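PDB 6JMG: DnaJ homolog subfamily C member 27-A from Xenopus laevis, which binds GTP as a Rab-family small GTPase fused to a DnaJ domain, and is possibly involved in regulating the MEK/ERK pathway. Local coordinates for residues 233-237 with 265-269; 124-128 with 189-193. All coordinates share one frame; numbering follows the deposited sequence.

Interaction 1: 233-237 with 265-269; sequences VNKAY and RTALL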
loop_
_atom_site.group_PDB
_atom_site.type_symbol
_atom_site.label_atom_id
_atom_site.label_comp_id
_atom_site.label_asym_id
_atom_site.label_seq_id
_atom_site.Cartn_x
_atom_site.Cartn_y
_atom_site.Cartn_z
ATOM N N VAL A 233 -7.388 12.725 -21.779
ATOM C CA VAL A 233 -8.338 13.260 -20.814
ATOM C C VAL A 233 -8.624 12.210 -19.752
ATOM O O VAL A 233 -8.816 12.544 -18.574
ATOM C CB VAL A 233 -9.632 13.758 -21.487
ATOM C CG1 VAL A 233 -9.342 14.555 -22.748
ATOM C CG2 VAL A 233 -10.478 12.650 -21.783
ATOM N N ASN A 234 -8.563 10.929 -20.115
ATOM C CA ASN A 234 -8.647 9.885 -19.098
ATOM C C ASN A 234 -7.536 10.027 -18.081
ATOM O O ASN A 234 -7.777 9.935 -16.878
ATOM C CB ASN A 234 -8.605 8.501 -19.729
ATOM C CG ASN A 234 -9.957 8.061 -20.204
ATOM O OD1 ASN A 234 -10.987 8.646 -19.826
ATOM N ND2 ASN A 234 -9.975 7.051 -21.057
ATOM N N LYS A 235 -6.305 10.260 -18.543
ATOM C CA LYS A 235 -5.203 10.233 -17.593
ATOM C C LYS A 235 -5.097 11.528 -16.811
ATOM O O LYS A 235 -4.722 11.505 -15.634
ATOM C CB LYS A 235 -3.879 9.930 -18.302
ATOM C CG LYS A 235 -3.810 8.574 -19.038
ATOM C CD LYS A 235 -4.095 7.293 -18.188
ATOM C CE LYS A 235 -3.830 7.383 -16.673
ATOM N NZ LYS A 235 -4.033 6.074 -15.974
ATOM N N ALA A 236 -5.519 12.643 -17.401
ATOM C CA ALA A 236 -5.697 13.854 -16.612
ATOM C C ALA A 236 -6.763 13.646 -15.545
ATOM O O ALA A 236 -6.571 14.018 -14.379
ATOM C CB ALA A 236 -6.059 15.028 -17.528
ATOM N N TYR A 237 -7.880 13.013 -15.917
ATOM C CA TYR A 237 -8.972 12.857 -14.972
ATOM C C TYR A 237 -8.552 12.018 -13.775
ATOM O O TYR A 237 -8.895 12.355 -12.633
ATOM C CB TYR A 237 -10.216 12.240 -15.640
ATOM C CG TYR A 237 -11.158 11.647 -14.601
ATOM C CD1 TYR A 237 -12.088 12.447 -13.943
ATOM C CD2 TYR A 237 -11.074 10.305 -14.233
ATOM C CE1 TYR A 237 -12.919 11.926 -12.954
ATOM C CE2 TYR A 237 -11.897 9.780 -13.246
ATOM C CZ TYR A 237 -12.820 10.591 -12.615
ATOM O OH TYR A 237 -13.640 10.063 -11.644
ATOM N N ARG A 265 -14.758 15.789 -17.607
ATOM C CA ARG A 265 -14.317 14.630 -18.371
ATOM C C ARG A 265 -15.378 14.189 -19.364
ATOM O O ARG A 265 -15.077 13.922 -20.532
ATOM C CB ARG A 265 -13.965 13.473 -17.443
ATOM C CG ARG A 265 -13.877 12.151 -18.150
ATOM C CD ARG A 265 -13.210 11.075 -17.283
ATOM N NE ARG A 265 -13.186 9.777 -17.963
ATOM C CZ ARG A 265 -14.256 9.004 -18.175
ATOM N NH1 ARG A 265 -15.473 9.377 -17.765
ATOM N NH2 ARG A 265 -14.100 7.850 -18.807
ATOM N N THR A 266 -16.638 14.136 -18.936
ATOM C CA THR A 266 -17.626 13.627 -19.874
ATOM C C THR A 266 -17.959 14.678 -20.922
ATOM O O THR A 266 -18.256 14.335 -22.069
ATOM C CB THR A 266 -18.860 13.067 -19.116
ATOM O OG1 THR A 266 -19.841 14.068 -18.864
ATOM C CG2 THR A 266 -18.452 12.435 -17.778
ATOM N N ALA A 267 -17.803 15.957 -20.597
ATOM C CA ALA A 267 -17.999 16.978 -21.621
ATOM C C ALA A 267 -16.986 16.807 -22.746
ATOM O O ALA A 267 -17.344 16.814 -23.928
ATOM C CB ALA A 267 -17.894 18.374 -21.008
ATOM N N LEU A 268 -15.716 16.616 -22.395
ATOM C CA LEU A 268 -14.695 16.411 -23.411
ATOM C C LEU A 268 -14.893 15.093 -24.157
ATOM O O LEU A 268 -14.886 15.069 -25.396
ATOM C CB LEU A 268 -13.313 16.461 -22.767
ATOM C CG LEU A 268 -12.995 17.739 -21.998
ATOM C CD1 LEU A 268 -11.631 17.596 -21.387
ATOM C CD2 LEU A 268 -13.064 18.986 -22.890
ATOM N N LEU A 269 -15.066 13.981 -23.423
ATOM C CA LEU A 269 -15.284 12.681 -24.067
ATOM C C LEU A 269 -16.500 12.682 -24.975
ATOM O O LEU A 269 -16.533 11.943 -25.964
ATOM C CB LEU A 269 -15.455 11.571 -23.031
ATOM C CG LEU A 269 -14.159 11.182 -22.315
ATOM C CD1 LEU A 269 -14.323 9.792 -21.777
ATOM C CD2 LEU A 269 -13.021 11.244 -23.283
#
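Arg265 reaches across to Asn234 and Tyr237 at the antiparallel helix pair of the J domain, the hairpin of helices 230-244 and 254-278 on which DnaJ domains are built. The two short segments run almost exactly antiparallel with their axes 10.5 Å apart, a spacing wide enough for side chains, rather than backbones, to make the contact. Arg265 shows how a long polar chain can serve two neighbours on the facing helix. Its CG stands opposite the backbone N (chi1 164°) and the chain stays extended as far as NE, which carries the methylene CD over one face of the Tyr237 ring. CD lies 3.9 Å from the centroid of that ring, a CH-pi contact. The guanidinium beyond is turned 53° from the ring, and its cation-pi attraction is long and at most weak. Its plane is instead nearly that of the Asn234 amide, 18° apart, and the amide oxygen sits at its edge. NE donates to OD1 of Asn234 over 3.1 Å, almost in line with the C=O bond of the amide; a weaker bond to the same oxygen comes from NH2, so two N-H groups of one arginine converge on a single acceptor. One face of the guanidinium is covered near its rim by CD1 of Leu269. Deeper in the interface the contact becomes apolar. Val233 divides its two methyls between neighbouring leucines, CG1 meeting CD1 of Leu268 at 4.0 Å while CG2 turns to Leu269. Leu268 also packs on Trp219 and Leu222, which joins the pair to helix 218-222; Tyr237 extends the pairing along helix 254-278 through Phe258, Val261 and Val262. The Val233 and Leu269 side chains run alongside each other from facing helices, CG2 of the valine beside CD2 of the leucine.

Interaction 2: 124-128 with 189-193; sequences IDNIV and GGKRP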
loop_
_atom_site.group_PDB
_atom_site.type_symbol
_atom_site.label_atom_id
_atom_site.label_comp_id
_atom_site.label_asym_id
_atom_site.label_seq_id
_atom_site.Cartn_x
_atom_site.Cartn_y
_atom_site.Cartn_z
ATOM N N ILE A 124 -2.937 -0.117 -3.556
ATOM C CA ILE A 124 -2.297 -0.714 -2.392
ATOM C C ILE A 124 -2.640 0.153 -1.192
ATOM O O ILE A 124 -2.193 -0.113 -0.069
ATOM C CB ILE A 124 -0.766 -0.856 -2.548
ATOM C CG1 ILE A 124 -0.083 0.490 -2.422
ATOM C CG2 ILE A 124 -0.362 -1.538 -3.877
ATOM C CD1 ILE A 124 1.404 0.368 -2.246
ATOM N N ASP A 125 -3.456 1.187 -1.413
ATOM C CA ASP A 125 -3.842 2.053 -0.309
ATOM C C ASP A 125 -4.914 1.432 0.555
ATOM O O ASP A 125 -5.112 1.887 1.682
ATOM C CB ASP A 125 -4.335 3.411 -0.814
ATOM C CG ASP A 125 -3.326 4.518 -0.593
ATOM O OD1 ASP A 125 -2.108 4.232 -0.582
ATOM O OD2 ASP A 125 -3.759 5.677 -0.424
ATOM N N ASN A 126 -5.600 0.404 0.063
ATOM C CA ASN A 126 -6.527 -0.353 0.887
ATOM C C ASN A 126 -5.879 -1.598 1.481
ATOM O O ASN A 126 -6.579 -2.521 1.912
ATOM C CB ASN A 126 -7.764 -0.724 0.073
ATOM C CG ASN A 126 -8.520 0.487 -0.392
ATOM O OD1 ASN A 126 -8.487 1.536 0.256
ATOM N ND2 ASN A 126 -9.210 0.357 -1.519
ATOM N N ILE A 127 -4.556 -1.627 1.522
ATOM C CA ILE A 127 -3.797 -2.719 2.095
ATOM C C ILE A 127 -2.963 -2.162 3.235
ATOM O O ILE A 127 -2.319 -1.120 3.083
ATOM C CB ILE A 127 -2.906 -3.385 1.038
ATOM C CG1 ILE A 127 -3.775 -3.868 -0.118
ATOM C CG2 ILE A 127 -2.131 -4.540 1.668
ATOM C CD1 ILE A 127 -2.987 -4.400 -1.309
ATOM N N VAL A 128 -2.969 -2.865 4.361
ATOM C CA VAL A 128 -2.136 -2.515 5.501
ATOM C C VAL A 128 -0.745 -3.110 5.325
ATOM O O VAL A 128 -0.590 -4.321 5.115
ATOM C CB VAL A 128 -2.777 -3.012 6.795
ATOM C CG1 VAL A 128 -1.799 -2.826 7.953
ATOM C CG2 VAL A 128 -4.104 -2.295 7.028
ATOM N N GLY A 189 -15.305 -1.811 5.309
ATOM C CA GLY A 189 -15.569 -2.456 4.034
ATOM C C GLY A 189 -14.347 -2.825 3.224
ATOM O O GLY A 189 -14.464 -3.095 2.026
ATOM N N GLY A 190 -13.176 -2.887 3.843
ATOM C CA GLY A 190 -11.992 -3.140 3.064
ATOM C C GLY A 190 -11.496 -1.928 2.322
ATOM O O GLY A 190 -10.724 -2.077 1.370
ATOM N N LYS A 191 -11.945 -0.733 2.711
ATOM C CA LYS A 191 -11.441 0.536 2.199
ATOM C C LYS A 191 -10.640 1.217 3.300
ATOM O O LYS A 191 -10.970 1.087 4.485
ATOM C CB LYS A 191 -12.589 1.449 1.742
ATOM C CG LYS A 191 -13.690 0.741 0.933
ATOM C CD LYS A 191 -13.198 0.292 -0.450
ATOM C CE LYS A 191 -13.686 -1.105 -0.785
ATOM N NZ LYS A 191 -13.140 -1.620 -2.072
ATOM N N ARG A 192 -9.576 1.932 2.918
ATOM C CA ARG A 192 -8.667 2.469 3.925
ATOM C C ARG A 192 -9.441 3.405 4.865
ATOM O O ARG A 192 -10.080 4.350 4.391
ATOM C CB ARG A 192 -7.498 3.235 3.303
ATOM C CG ARG A 192 -6.593 3.914 4.360
ATOM C CD ARG A 192 -5.341 4.598 3.763
ATOM N NE ARG A 192 -4.278 3.657 3.396
ATOM C CZ ARG A 192 -3.105 3.566 4.022
ATOM N NH1 ARG A 192 -2.844 4.360 5.051
ATOM N NH2 ARG A 192 -2.194 2.680 3.619
ATOM N N PRO A 193 -9.387 3.171 6.164
ATOM C CA PRO A 193 -10.134 4.041 7.080
ATOM C C PRO A 193 -9.590 5.449 6.996
ATOM O O PRO A 193 -8.386 5.653 6.840
ATOM C CB PRO A 193 -9.879 3.411 8.454
ATOM C CG PRO A 193 -8.587 2.723 8.303
ATOM C CD PRO A 193 -8.568 2.198 6.892
#
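Arg192 wraps its side chain round the carbonyl of Asp125 and gives its backbone N-H to the side chain of Asn126, joining two loops of the Ras-type GTPase fold: the one leading into strand 128-134 and the one that follows helix 171-187. That helix ends in a Schellman motif with Gly189 as its C-prime residue, after which the chain turns back past the first loop. The arginine can be followed outward. Its backbone N donates to OD1 of Asn126 over 2.9 Å, approaching from above the amide plane, and CB stands 3.2 Å from O of Asp125. CG and CD continue around the same carbonyl, CD at 3.4 Å from Asp125 O, before a bend at chi3 (-77°) turns the NE edge of the guanidinium toward it. NE then gives its hydrogen to Asp125 O on a lone pair, in the carbonyl plane and near the guanidinium plane, with an N-H...O angle of 161°. The Asp125 carboxylate is close enough only for its charge to be felt, since OD2 lies well out of the guanidinium plane. At the tip, NH1 makes a weak hydrogen bond to Gly157 O, and Arg192 NH2 comes no nearer than 3.8 Å to Ile127 O. Replacing Arg192 by an alanine would probably leave the Asp125 carbonyl without its side-chain donor and lose the weak bond to Gly157 O, although the bond from the backbone N to OD1 of Asn126 could remain. Asn126 also lies against the Gly190 backbone: its CB packs 3.5 Å from O of Gly190.

In the fold
The two contacts belong to different parts of the chain: interaction 2 ties loops of the GTPase domain, whereas interaction 1 lies wholly within the DnaJ domain. Both segments of interaction 2 precede both segments of interaction 1 in the sequence. Their centres are 26 Å apart and their nearest atoms about 14 Å, so neither touches the other; helices 203-213 and 218-222 fall between them in sequence. Neither forms the nucleotide site. The side chain of Ile127 in interaction 2 is about 11 Å from that of Met72, a probable GTP-binding residue by its family relatives, while interaction 1 lies away from the GTP and magnesium sites.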